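Local coordinates for protein 433aa long hypothetical phosphoribosylglycinamide formyl transferase (Pyrococcus horikoshii, PDB 2DWC) that is of unproven function but belongs to the PurT-like members of the ATP-grasp superfamily and binds ADP, at residues B[21-26]-B[84-89]; B[80-85]-B[104-109]; B[344-349]-B[406-411]; B[371-376]-B[388-393]; B[123-128]-B[139-144]. All blocks are in the same frame, centred on the assembly; numbering follows the deposited sequence.

Overall arrangement
Contacts 1 and 2 lie side by side in the preATP-grasp part of the chain and share Asp84 and Ala85. Contact 1 is a buried pair of parallel strands; contact 2 is partly buried and relies on ring packing and a water. Contacts 3 and 4, both buried, form a second neighbouring pair, in the C-terminal region. Contact 4 joins two antiparallel strands, and contact 3 sets a helix end against the next strand of that sheet, with no hydrogen bond across. Contact 5, partly buried, stands apart, about 14 Å from contacts 1 and 2 at the nearest atoms. There a carboxylate and two tyrosines join a helix to a strand near ADP.

Contact 1. Residues B[21-26]-B[84-89]; sequences KILLLG and DAIIPE
Strands 21-25 and 85-88 run parallel, pairing Ile22 with Ala85 and Leu25 with Pro88 at the ends. Backbone hydrogen bonds carry the contact. Leu23 is gripped twice: its N donates to Ala85 O, and its O accepts from Ile87 N at 2.8 Å, almost straight (175°). Leu25 N reaches Ile87 O, and Leu25 O takes Glu89 N at 2.7 Å. At the other end Asp84 N binds Lys21 O. Asp84 also returns a side-chain bond, its OD1 receiving Lys21 N at 2.9 Å through the anti lone pair.

Apolar side chains meet on both faces. On one, Ile87 CD1 lies 3.9 Å from Ile22 CB, while the Leu24 side chain lies beside that of Ile87, pointing the same way, with CD2 4.0 Å from Ile87 CB. On the other, Leu25 CD1 meets Ile86 CG2 at 3.6 Å. Leu25 CG stands beside its own backbone N (chi1 -61°), which turns the side chain to that methyl group.

Lys21 NZ leaves the pair for a salt bridge with Glu81. The family and the parallel order suggest a Rossmann-like sheet. Strand 44-49 flanks 21-25 on its other edge, helix 29-40 packs on Ile22 and Leu24, and helix 313-322 reaches Ile22, Ala85 and Ile87.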
# COMPACT_ATOMS: atom_id res chain seq x y z
N LYS B 21 0.29 1.31 19.27
CA LYS B 21 -0.21 2.59 18.75
C LYS B 21 0.95 3.53 18.39
O LYS B 21 1.94 3.62 19.14
CB LYS B 21 -1.06 3.27 19.86
CG LYS B 21 -1.71 4.62 19.41
CD LYS B 21 -2.31 5.32 20.65
CE LYS B 21 -3.46 4.49 21.20
NZ LYS B 21 -4.05 5.14 22.42
N ILE B 22 0.88 4.13 17.22
CA ILE B 22 1.90 5.13 16.88
C ILE B 22 1.25 6.49 16.86
O ILE B 22 0.05 6.59 16.59
CB ILE B 22 2.53 4.87 15.49
CG1 ILE B 22 1.45 4.90 14.37
CG2 ILE B 22 3.29 3.51 15.54
CD1 ILE B 22 2.09 4.75 12.96
N LEU B 23 2.04 7.54 17.16
CA LEU B 23 1.55 8.91 17.18
C LEU B 23 2.39 9.65 16.14
O LEU B 23 3.60 9.83 16.33
CB LEU B 23 1.75 9.53 18.59
CG LEU B 23 1.22 10.95 18.69
CD1 LEU B 23 -0.31 11.00 18.52
CD2 LEU B 23 1.63 11.52 20.06
N LEU B 24 1.74 10.04 15.04
CA LEU B 24 2.43 10.77 13.98
C LEU B 24 2.39 12.28 14.26
O LEU B 24 1.30 12.83 14.36
CB LEU B 24 1.73 10.51 12.63
CG LEU B 24 1.78 9.03 12.21
CD1 LEU B 24 0.96 8.86 10.94
CD2 LEU B 24 3.24 8.61 11.88
N LEU B 25 3.54 12.93 14.46
CA LEU B 25 3.55 14.40 14.66
C LEU B 25 3.88 14.97 13.29
O LEU B 25 5.06 15.09 12.90
CB LEU B 25 4.56 14.79 15.74
CG LEU B 25 4.23 14.14 17.10
CD1 LEU B 25 5.24 14.74 18.16
CD2 LEU B 25 2.75 14.40 17.59
N GLY B 26 2.82 15.36 12.54
CA GLY B 26 3.02 15.77 11.16
C GLY B 26 2.28 14.72 10.36
O GLY B 26 2.61 13.52 10.44
N ASP B 84 3.20 3.79 21.64
CA ASP B 84 4.45 2.98 21.67
C ASP B 84 5.59 3.68 20.94
O ASP B 84 6.77 3.34 21.15
CB ASP B 84 4.17 1.62 21.00
CG ASP B 84 3.18 0.81 21.83
OD1 ASP B 84 1.98 0.81 21.53
OD2 ASP B 84 3.60 0.23 22.87
N ALA B 85 5.25 4.60 20.03
CA ALA B 85 6.26 5.39 19.33
C ALA B 85 5.69 6.72 18.95
O ALA B 85 4.54 6.78 18.49
CB ALA B 85 6.75 4.66 18.04
N ILE B 86 6.48 7.77 19.16
CA ILE B 86 6.14 9.17 18.79
C ILE B 86 7.05 9.43 17.58
O ILE B 86 8.27 9.40 17.70
CB ILE B 86 6.48 10.09 19.94
CG1 ILE B 86 5.59 9.72 21.11
CG2 ILE B 86 6.29 11.59 19.51
CD1 ILE B 86 5.89 10.56 22.38
N ILE B 87 6.42 9.64 16.43
CA ILE B 87 7.09 9.76 15.14
C ILE B 87 6.99 11.15 14.55
O ILE B 87 5.98 11.51 13.93
CB ILE B 87 6.46 8.73 14.17
CG1 ILE B 87 6.51 7.32 14.78
CG2 ILE B 87 7.19 8.74 12.83
CD1 ILE B 87 5.89 6.17 13.93
N PRO B 88 8.02 11.97 14.76
CA PRO B 88 8.01 13.34 14.22
C PRO B 88 8.20 13.24 12.72
O PRO B 88 9.12 12.57 12.26
CB PRO B 88 9.22 14.01 14.89
CG PRO B 88 9.71 13.08 15.93
CD PRO B 88 9.24 11.68 15.54
N GLU B 89 7.34 13.90 11.94
CA GLU B 89 7.44 13.85 10.49
C GLU B 89 7.99 15.15 9.92
O GLU B 89 8.38 15.23 8.75
CB GLU B 89 6.06 13.54 9.93
CG GLU B 89 5.53 12.22 10.47
CD GLU B 89 6.18 11.04 9.76
OE1 GLU B 89 7.44 10.87 9.80
OE2 GLU B 89 5.41 10.29 9.14

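Contact 2. Residues B[80-85]-B[104-109]; sequences REKPDA and DGYFVV
Tyr106 meets Lys82 and Pro83, and it opens the second segment's part in the contact. Just before it, Gly105 has positive phi and is the C' residue of a Schellman motif that ends helix 95-103. The chain then runs roughly alongside 82-85. The Tyr106 ring has its CE2 3.7 Å from Lys82 CA. Pro83 O lies at the ring edge, near its plane, 4.0 Å from Tyr106 CD2. The hydroxyl lies by the aliphatic part of Lys82, OH to CE 3.8 Å, and the two side chains cross at a slant. Lys82 NZ itself is hydrogen-bonded to Glu79 O.

Phe107 follows. A water joins its backbone to the first segment: it donates to Pro83 O at 2.8 Å and accepts from Phe107 N at 2.9 Å. The CG of Phe107 is anti to the backbone N (chi1 -179°). The ring edge then lies by Asp84 O, which is in the ring plane and 3.8 Å from Phe107 CD2. Ala85 CB packs on CD2 of this ring at 4.2 Å. Ala85 CA also makes a CH...O contact with Phe107 O at 3.5 Å.

Val109 closes the contact, its CG2 packing on Ala85 CB. Backbone bonds of Phe107 and Val109 to Ile86 tie this loop to strand 85-88. Helix 71-81 packs on Tyr106, and helix 313-322 touches Ala85, Phe107 and Val109.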
# COMPACT_ATOMS: atom_id res chain seq x y z
N ARG B 80 -2.86 11.51 26.78
CA ARG B 80 -4.10 10.81 26.47
C ARG B 80 -3.88 9.47 25.78
O ARG B 80 -4.51 8.47 26.11
CB ARG B 80 -4.99 11.68 25.54
CG ARG B 80 -5.66 12.86 26.29
CD ARG B 80 -6.48 13.70 25.33
NE ARG B 80 -7.53 12.95 24.63
CZ ARG B 80 -8.78 12.81 25.10
NH1 ARG B 80 -9.69 12.14 24.40
NH2 ARG B 80 -9.12 13.32 26.31
N GLU B 81 -2.96 9.48 24.82
CA GLU B 81 -2.75 8.34 23.94
C GLU B 81 -1.71 7.29 24.37
O GLU B 81 -1.84 6.12 23.98
CB GLU B 81 -2.39 8.88 22.55
CG GLU B 81 -3.52 9.73 21.87
CD GLU B 81 -4.81 8.93 21.60
OE1 GLU B 81 -5.91 9.55 21.49
OE2 GLU B 81 -4.72 7.69 21.51
N LYS B 82 -0.69 7.74 25.10
CA LYS B 82 0.38 6.84 25.60
C LYS B 82 0.80 5.90 24.50
O LYS B 82 0.69 4.67 24.61
CB LYS B 82 -0.12 6.09 26.83
CG LYS B 82 -0.56 7.08 27.90
CD LYS B 82 -0.74 6.41 29.27
CE LYS B 82 -0.82 7.47 30.36
NZ LYS B 82 -2.13 8.14 30.31
N PRO B 83 1.33 6.47 23.40
CA PRO B 83 1.76 5.69 22.25
C PRO B 83 3.04 4.86 22.46
O PRO B 83 3.84 5.19 23.34
CB PRO B 83 1.96 6.76 21.20
CG PRO B 83 2.48 7.88 21.93
CD PRO B 83 1.68 7.89 23.25
N ASP B 84 3.20 3.79 21.64
CA ASP B 84 4.45 2.98 21.67
C ASP B 84 5.59 3.68 20.94
O ASP B 84 6.77 3.34 21.15
CB ASP B 84 4.17 1.62 21.00
CG ASP B 84 3.18 0.81 21.83
OD1 ASP B 84 1.98 0.81 21.53
OD2 ASP B 84 3.60 0.23 22.87
N ALA B 85 5.25 4.60 20.03
CA ALA B 85 6.26 5.39 19.33
C ALA B 85 5.69 6.72 18.95
O ALA B 85 4.54 6.78 18.49
CB ALA B 85 6.75 4.66 18.04
N ASP B 104 10.25 11.04 30.23
CA ASP B 104 9.13 10.43 30.93
C ASP B 104 8.83 9.02 30.47
O ASP B 104 7.78 8.47 30.80
CB ASP B 104 7.88 11.32 30.74
CG ASP B 104 6.77 11.00 31.72
OD1 ASP B 104 7.07 10.84 32.92
OD2 ASP B 104 5.58 10.95 31.31
N GLY B 105 9.71 8.45 29.66
CA GLY B 105 9.54 7.09 29.22
C GLY B 105 8.74 6.82 27.94
O GLY B 105 8.30 5.68 27.75
N TYR B 106 8.51 7.83 27.10
CA TYR B 106 7.81 7.58 25.84
C TYR B 106 8.87 7.57 24.78
O TYR B 106 9.73 8.47 24.75
CB TYR B 106 6.81 8.69 25.51
CG TYR B 106 5.66 8.68 26.48
CD1 TYR B 106 5.64 9.55 27.56
CD2 TYR B 106 4.63 7.74 26.35
CE1 TYR B 106 4.63 9.49 28.51
CE2 TYR B 106 3.59 7.69 27.31
CZ TYR B 106 3.62 8.57 28.37
OH TYR B 106 2.63 8.52 29.32
N PHE B 107 8.73 6.65 23.82
CA PHE B 107 9.74 6.46 22.80
C PHE B 107 9.63 7.45 21.62
O PHE B 107 8.74 7.33 20.77
CB PHE B 107 9.69 5.00 22.30
CG PHE B 107 10.72 4.67 21.25
CD1 PHE B 107 12.05 5.11 21.41
CD2 PHE B 107 10.37 3.94 20.12
CE1 PHE B 107 13.03 4.83 20.43
CE2 PHE B 107 11.37 3.64 19.12
CZ PHE B 107 12.70 4.10 19.31
N VAL B 108 10.54 8.41 21.60
CA VAL B 108 10.64 9.42 20.54
C VAL B 108 11.65 8.91 19.51
O VAL B 108 12.78 8.52 19.85
CB VAL B 108 11.10 10.75 21.13
CG1 VAL B 108 11.28 11.80 20.04
CG2 VAL B 108 10.05 11.22 22.16
N VAL B 109 11.24 8.94 18.24
CA VAL B 109 12.02 8.40 17.12
C VAL B 109 12.85 9.44 16.38
O VAL B 109 12.35 10.52 16.05
CB VAL B 109 11.05 7.79 16.08
CG1 VAL B 109 11.77 7.46 14.75
CG2 VAL B 109 10.37 6.56 16.70
O HOH W 1 6.47 4.85 24.28

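Contact 3. Residues B[344-349]-B[406-411]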
# COMPACT_ATOMS: atom_id res chain seq x y z
N ALA B 344 11.31 5.51 -10.32
CA ALA B 344 11.51 6.94 -10.17
C ALA B 344 10.20 7.60 -9.83
O ALA B 344 9.12 7.03 -10.04
CB ALA B 344 12.00 7.54 -11.52
N THR B 345 10.29 8.83 -9.33
CA THR B 345 9.11 9.64 -9.01
C THR B 345 9.28 11.02 -9.62
O THR B 345 10.39 11.43 -9.96
CB THR B 345 8.93 9.89 -7.50
OG1 THR B 345 9.96 10.79 -7.04
CG2 THR B 345 8.96 8.60 -6.72
N HIS B 346 8.17 11.71 -9.82
CA HIS B 346 8.20 13.10 -10.24
C HIS B 346 7.03 13.76 -9.49
O HIS B 346 5.92 13.22 -9.46
CB HIS B 346 8.05 13.26 -11.75
CG HIS B 346 8.39 14.64 -12.22
ND1 HIS B 346 7.59 15.73 -11.96
CD2 HIS B 346 9.50 15.12 -12.83
CE1 HIS B 346 8.20 16.83 -12.39
NE2 HIS B 346 9.36 16.49 -12.92
N VAL B 347 7.29 14.89 -8.85
CA VAL B 347 6.22 15.56 -8.10
C VAL B 347 5.13 16.14 -8.97
O VAL B 347 5.32 16.38 -10.17
CB VAL B 347 6.81 16.71 -7.22
CG1 VAL B 347 7.91 16.13 -6.32
CG2 VAL B 347 7.38 17.84 -8.11
N ILE B 348 3.96 16.32 -8.35
CA ILE B 348 2.80 16.95 -8.98
C ILE B 348 2.57 18.12 -8.02
O ILE B 348 2.11 17.93 -6.88
CB ILE B 348 1.58 16.01 -9.01
CG1 ILE B 348 1.90 14.79 -9.92
CG2 ILE B 348 0.38 16.76 -9.55
CD1 ILE B 348 0.83 13.67 -9.82
N LYS B 349 2.94 19.32 -8.47
CA LYS B 349 2.84 20.50 -7.60
C LYS B 349 1.81 21.50 -8.07
O LYS B 349 1.61 21.67 -9.27
CB LYS B 349 4.19 21.23 -7.52
CG LYS B 349 5.37 20.35 -7.15
CD LYS B 349 6.48 21.17 -6.51
CE LYS B 349 6.75 22.46 -7.30
NZ LYS B 349 7.60 23.39 -6.50
N MET B 406 7.06 12.30 -17.58
CA MET B 406 6.02 12.43 -18.57
C MET B 406 4.62 12.29 -17.97
O MET B 406 3.73 13.06 -18.30
CB MET B 406 6.24 11.38 -19.68
CG MET B 406 5.07 11.26 -20.63
SD MET B 406 5.38 10.04 -21.94
CE MET B 406 5.03 8.41 -21.10
N VAL B 407 4.43 11.31 -17.08
CA VAL B 407 3.13 11.12 -16.42
C VAL B 407 2.76 12.35 -15.57
O VAL B 407 1.63 12.86 -15.64
CB VAL B 407 3.15 9.83 -15.53
CG1 VAL B 407 1.85 9.74 -14.67
CG2 VAL B 407 3.23 8.59 -16.44
N ALA B 408 3.71 12.87 -14.81
CA ALA B 408 3.39 14.05 -14.00
C ALA B 408 2.98 15.22 -14.88
O ALA B 408 2.04 15.95 -14.56
CB ALA B 408 4.58 14.45 -13.14
N HIS B 409 3.71 15.42 -15.98
CA HIS B 409 3.40 16.53 -16.88
C HIS B 409 2.08 16.41 -17.64
O HIS B 409 1.62 17.40 -18.21
CB HIS B 409 4.57 16.76 -17.84
CG HIS B 409 5.78 17.34 -17.17
ND1 HIS B 409 7.02 17.42 -17.78
CD2 HIS B 409 5.94 17.88 -15.94
CE1 HIS B 409 7.88 17.98 -16.96
NE2 HIS B 409 7.26 18.27 -15.83
N MET B 410 1.46 15.22 -17.65
CA MET B 410 0.17 15.03 -18.29
C MET B 410 -0.99 15.47 -17.39
O MET B 410 -2.14 15.56 -17.84
CB MET B 410 -0.01 13.55 -18.62
CG MET B 410 0.88 13.08 -19.78
SD MET B 410 0.63 11.31 -20.05
CE MET B 410 1.58 10.98 -21.51
N ILE B 411 -0.68 15.75 -16.13
CA ILE B 411 -1.74 16.12 -15.19
C ILE B 411 -1.89 17.63 -15.00
O ILE B 411 -0.90 18.34 -14.82
CB ILE B 411 -1.51 15.40 -13.85
CG1 ILE B 411 -1.70 13.87 -14.08
CG2 ILE B 411 -2.50 15.92 -12.77
CD1 ILE B 411 -1.12 13.06 -12.99
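The CB of His346 points toward the helix, and CG, anti to the backbone N (chi1 -167°), brings ND1 beside Ala408 CB. In Ile348 and Ile411 alike, CG1 stands beside the backbone N (chi1 -65° in Ile348), and the CD1 methyls meet at 3.8 Å. These two side chains cross at about a right angle.

The CB of Ala408 is the centre of the contact. It lies 3.5 Å from His346 ND1, 3.6 Å from Val347 O and 4.2 Å from Ile348 CG1. Ala408 CA lies 5.8 Å from Ile348 CA. On the more exposed side, the His409 ring approaches that of His346 obliquely, with planes at 70° and NE2 3.8 Å from His346 CE1. Ala404 and Glu405 of helix 397-409 also touch His346. Strand 386-393 lies next to 343-349 in the sheet, and its Ala390 packs on Ala408.

No hydrogen bond crosses the contact. Instead His346 ND1 donates to Val347 O at 3.0 Å, on a lone pair of that carbonyl. This places the proton on ND1 and probably helps hold the ring's rotation. The two NE2 atoms lie close together, which would probably disfavour charge on both rings at once.

Contact 4. Residues B[371-376]-B[388-393]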
# COMPACT_ATOMS: atom_id res chain seq x y z
N ALA B 371 3.45 2.66 -14.67
CA ALA B 371 3.47 3.89 -13.89
C ALA B 371 2.10 4.04 -13.25
O ALA B 371 1.14 3.35 -13.60
CB ALA B 371 3.72 5.07 -14.77
N THR B 372 2.03 4.92 -12.26
CA THR B 372 0.73 5.24 -11.67
C THR B 372 0.90 6.55 -10.94
O THR B 372 1.95 7.16 -11.03
CB THR B 372 0.17 4.12 -10.73
OG1 THR B 372 -1.21 4.44 -10.44
CG2 THR B 372 0.97 4.02 -9.43
N VAL B 373 -0.15 7.02 -10.26
CA VAL B 373 0.01 8.25 -9.50
C VAL B 373 -0.53 8.04 -8.08
O VAL B 373 -1.32 7.12 -7.83
CB VAL B 373 -0.77 9.47 -10.11
CG1 VAL B 373 -0.26 9.77 -11.56
CG2 VAL B 373 -2.25 9.17 -10.11
N ARG B 374 -0.07 8.88 -7.17
CA ARG B 374 -0.61 8.88 -5.79
C ARG B 374 -0.98 10.34 -5.58
O ARG B 374 -0.15 11.25 -5.86
CB ARG B 374 0.41 8.41 -4.74
CG ARG B 374 0.24 6.92 -4.40
CD ARG B 374 0.97 5.99 -5.31
NE ARG B 374 0.66 4.59 -4.98
CZ ARG B 374 -0.44 3.95 -5.42
NH1 ARG B 374 -1.32 4.60 -6.19
NH2 ARG B 374 -0.69 2.70 -5.05
N LEU B 375 -2.22 10.58 -5.13
CA LEU B 375 -2.72 11.95 -4.93
C LEU B 375 -2.92 11.97 -3.42
O LEU B 375 -3.64 11.11 -2.87
CB LEU B 375 -4.03 12.11 -5.71
CG LEU B 375 -3.84 11.91 -7.24
CD1 LEU B 375 -5.22 12.02 -7.96
CD2 LEU B 375 -2.91 13.05 -7.79
N PHE B 376 -2.37 13.01 -2.78
CA PHE B 376 -2.28 12.97 -1.33
C PHE B 376 -3.49 13.28 -0.53
O PHE B 376 -3.50 12.99 0.66
CB PHE B 376 -1.11 13.87 -0.84
CG PHE B 376 0.24 13.55 -1.52
CD1 PHE B 376 0.58 12.25 -1.88
CD2 PHE B 376 1.17 14.59 -1.72
CE1 PHE B 376 1.84 11.96 -2.44
CE2 PHE B 376 2.42 14.30 -2.27
CZ PHE B 376 2.75 13.00 -2.62
N GLY B 388 0.80 15.56 -5.08
CA GLY B 388 0.85 14.14 -5.39
C GLY B 388 2.16 13.79 -6.06
O GLY B 388 3.06 14.63 -6.11
N ILE B 389 2.28 12.55 -6.54
CA ILE B 389 3.50 12.16 -7.27
C ILE B 389 3.14 11.17 -8.36
O ILE B 389 2.17 10.42 -8.25
CB ILE B 389 4.57 11.40 -6.40
CG1 ILE B 389 3.89 10.26 -5.61
CG2 ILE B 389 5.36 12.37 -5.56
CD1 ILE B 389 4.89 9.22 -5.11
N ALA B 390 3.94 11.18 -9.43
CA ALA B 390 3.82 10.14 -10.44
C ALA B 390 4.95 9.15 -10.05
O ALA B 390 6.04 9.57 -9.63
CB ALA B 390 4.11 10.72 -11.87
N LEU B 391 4.67 7.84 -10.17
CA LEU B 391 5.65 6.78 -9.85
C LEU B 391 5.78 5.95 -11.12
O LEU B 391 4.78 5.66 -11.76
CB LEU B 391 5.09 5.82 -8.80
CG LEU B 391 5.32 6.02 -7.31
CD1 LEU B 391 4.51 4.96 -6.55
CD2 LEU B 391 6.81 5.85 -7.01
N ALA B 392 6.99 5.53 -11.48
CA ALA B 392 7.14 4.71 -12.66
C ALA B 392 8.29 3.73 -12.42
O ALA B 392 9.24 4.07 -11.71
CB ALA B 392 7.46 5.58 -13.89
N TRP B 393 8.22 2.54 -13.00
CA TRP B 393 9.32 1.57 -12.81
C TRP B 393 9.74 0.97 -14.15
O TRP B 393 8.94 0.92 -15.10
CB TRP B 393 8.88 0.45 -11.88
CG TRP B 393 7.42 -0.04 -12.13
CD1 TRP B 393 7.04 -1.12 -12.88
CD2 TRP B 393 6.20 0.60 -11.70
NE1 TRP B 393 5.66 -1.19 -12.97
CE2 TRP B 393 5.12 -0.14 -12.25
CE3 TRP B 393 5.91 1.73 -10.93
CZ2 TRP B 393 3.77 0.20 -12.03
CZ3 TRP B 393 4.55 2.09 -10.71
CH2 TRP B 393 3.51 1.32 -11.26
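Phe376 lays its ring flat over Gly388. The glycine CA stands 3.5 Å from the ring centroid and close to the ring normal, a CH-pi contact. There is little room at Gly388 for a side chain, since a CB would run into Arg374 O. The same ring brings its CZ to 4.0 Å from Ile389 CG2. On the face of Ala371 and Val373, Ala371 CB meets Ala392 CB at 3.9 Å. At the far end of the pair Trp393 lies over the backbone of Ala371, whose N is above one face of the indole, toward its rim. The indole gets there with CG between the backbone N and the carbonyl carbon (chi1 40°). Its CH2 also approaches the methyl of Thr372.

The two strands form an antiparallel pair in a large mixed sheet that also takes in strands of the ATP-grasp range. Strand 343-349 takes the other edge of 386-393, and helix 397-409 packs on Ala371, Val373 and Ala390 through Val407.

Four backbone hydrogen bonds join the strands. Thr372 and Leu391 exchange two, with Leu391 N to Thr372 O at 2.9 Å and nearly straight (176°). Arg374 and Ile389 exchange two more, of which Ile389 N to Arg374 O is 2.8 Å. Leu391 CD1 packs on Arg374 CD at 3.9 Å. The arginine chain bends at chi2 (87°), and NH1 turns back to Val373 O at 3.0 Å, above the plane of that carbonyl. Its NH2 forms a salt bridge with Glu37 of the second subunit.

Contact 5. Residues B[123-128]-B[139-144]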
# COMPACT_ATOMS: atom_id res chain seq x y z
N ARG B 123 25.07 22.64 14.68
CA ARG B 123 25.14 21.43 15.48
C ARG B 123 25.32 20.21 14.55
O ARG B 123 26.08 19.30 14.85
CB ARG B 123 23.87 21.27 16.33
CG ARG B 123 23.66 22.38 17.37
CD ARG B 123 22.59 21.99 18.41
NE ARG B 123 21.22 22.04 17.88
CZ ARG B 123 20.34 23.01 18.16
NH1 ARG B 123 20.69 24.01 18.95
NH2 ARG B 123 19.11 22.97 17.65
N LEU B 124 24.62 20.22 13.43
CA LEU B 124 24.70 19.10 12.49
C LEU B 124 26.07 18.99 11.84
O LEU B 124 26.68 17.92 11.84
CB LEU B 124 23.64 19.25 11.41
CG LEU B 124 23.57 18.07 10.44
CD1 LEU B 124 23.40 16.77 11.24
CD2 LEU B 124 22.42 18.30 9.46
N ARG B 125 26.54 20.09 11.27
CA ARG B 125 27.84 20.08 10.60
C ARG B 125 28.93 19.66 11.57
O ARG B 125 29.78 18.83 11.25
CB ARG B 125 28.13 21.45 9.97
CG ARG B 125 29.47 21.51 9.17
CD ARG B 125 29.67 20.35 8.17
NE ARG B 125 28.63 20.28 7.11
CZ ARG B 125 28.78 20.74 5.88
NH1 ARG B 125 29.91 21.34 5.52
NH2 ARG B 125 27.81 20.57 4.99
N GLU B 126 28.92 20.21 12.78
CA GLU B 126 29.95 19.82 13.74
C GLU B 126 29.85 18.35 14.12
O GLU B 126 30.85 17.69 14.38
CB GLU B 126 29.88 20.72 14.98
CG GLU B 126 30.24 22.19 14.68
CD GLU B 126 31.54 22.32 13.87
OE1 GLU B 126 31.50 22.78 12.71
OE2 GLU B 126 32.60 21.93 14.40
N THR B 127 28.62 17.82 14.14
CA THR B 127 28.45 16.41 14.45
C THR B 127 29.09 15.58 13.34
O THR B 127 29.78 14.59 13.61
CB THR B 127 26.94 16.06 14.61
OG1 THR B 127 26.41 16.78 15.73
CG2 THR B 127 26.74 14.55 14.86
N LEU B 128 28.85 15.96 12.08
CA LEU B 128 29.44 15.22 10.97
C LEU B 128 30.96 15.30 10.96
O LEU B 128 31.63 14.31 10.70
CB LEU B 128 28.94 15.74 9.62
CG LEU B 128 27.68 15.08 9.03
CD1 LEU B 128 26.63 14.92 10.09
CD2 LEU B 128 27.17 15.92 7.86
N TYR B 139 33.94 24.74 5.11
CA TYR B 139 32.99 25.74 5.58
C TYR B 139 33.55 26.60 6.72
O TYR B 139 34.59 26.29 7.30
CB TYR B 139 31.74 25.03 6.10
CG TYR B 139 32.05 24.20 7.33
CD1 TYR B 139 32.63 22.93 7.21
CD2 TYR B 139 31.85 24.72 8.62
CE1 TYR B 139 33.00 22.21 8.34
CE2 TYR B 139 32.23 24.00 9.76
CZ TYR B 139 32.81 22.75 9.61
OH TYR B 139 33.20 22.05 10.73
N MET B 140 32.78 27.64 7.04
CA MET B 140 33.07 28.58 8.12
C MET B 140 31.73 29.18 8.55
O MET B 140 30.79 29.21 7.77
CB MET B 140 33.94 29.73 7.63
CG MET B 140 35.34 29.35 7.30
SD MET B 140 36.24 30.83 6.76
CE MET B 140 35.90 31.93 8.10
N TYR B 141 31.65 29.67 9.78
CA TYR B 141 30.42 30.30 10.23
C TYR B 141 30.65 31.80 10.35
O TYR B 141 31.78 32.25 10.52
CB TYR B 141 29.99 29.77 11.60
CG TYR B 141 29.82 28.27 11.66
CD1 TYR B 141 30.77 27.46 12.29
CD2 TYR B 141 28.73 27.66 11.07
CE1 TYR B 141 30.65 26.08 12.32
CE2 TYR B 141 28.59 26.26 11.08
CZ TYR B 141 29.54 25.49 11.71
OH TYR B 141 29.42 24.12 11.75
N ALA B 142 29.57 32.58 10.28
CA ALA B 142 29.65 34.03 10.41
C ALA B 142 28.49 34.46 11.29
O ALA B 142 27.39 33.96 11.13
CB ALA B 142 29.55 34.70 9.07
N THR B 143 28.74 35.37 12.21
CA THR B 143 27.72 35.87 13.11
C THR B 143 27.50 37.36 12.85
O THR B 143 26.56 37.97 13.37
CB THR B 143 28.13 35.68 14.58
OG1 THR B 143 28.15 34.28 14.88
CG2 THR B 143 27.15 36.38 15.51
N THR B 144 28.37 37.96 12.06
CA THR B 144 28.23 39.38 11.73
C THR B 144 28.52 39.56 10.25
O THR B 144 29.08 38.67 9.61
CB THR B 144 29.21 40.26 12.51
OG1 THR B 144 30.56 39.90 12.17
CG2 THR B 144 29.00 40.09 14.01
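Glu126 OE1 accepts hydrogen bonds from two tyrosine hydroxyls, Tyr139 OH and Tyr141 OH, each at 2.7 Å. Tyr141 uses the anti lone pair of the oxygen. Tyr139 comes from the syn side and somewhat out of the carboxylate plane (24°). One oxygen thus ties two residues of strand 139-142 to helix 121-132. The two donors would be expected to stabilise the charged carboxylate.

Arg125 adds the second contact. Its CG sits over the centre of the Tyr139 ring, 3.6 Å from the centroid, in a CH-pi contact. The chain bends at chi2 and chi3 (48° and 61°), and this folds the guanidinium back along the ring. NH1 comes 3.6 Å from Tyr139 CD1, with the guanidinium plane perpendicular to the ring. Arg125 CB also lies 3.5 Å from Tyr141 OH.

Further out, Arg125 NH1 is held by Ser137 OG. NH2 makes a long, weak ion pair with Glu202 OE1 and a weak hydrogen bond with Asn290 O. Ile200 of strand 199-203 packs against Arg125 and both tyrosines.

Ser137, Glu202 and Asn290 all line the ADP pocket, and the Arg125 side chain is about 6 Å from the nucleotide. Tyr139 also touches Glu202. Arg125 and Tyr139 thus appear to belong to a second shell around the nucleotide site of the ATP-grasp fold, where strand 139-142 is an edge of a four-stranded antiparallel sheet.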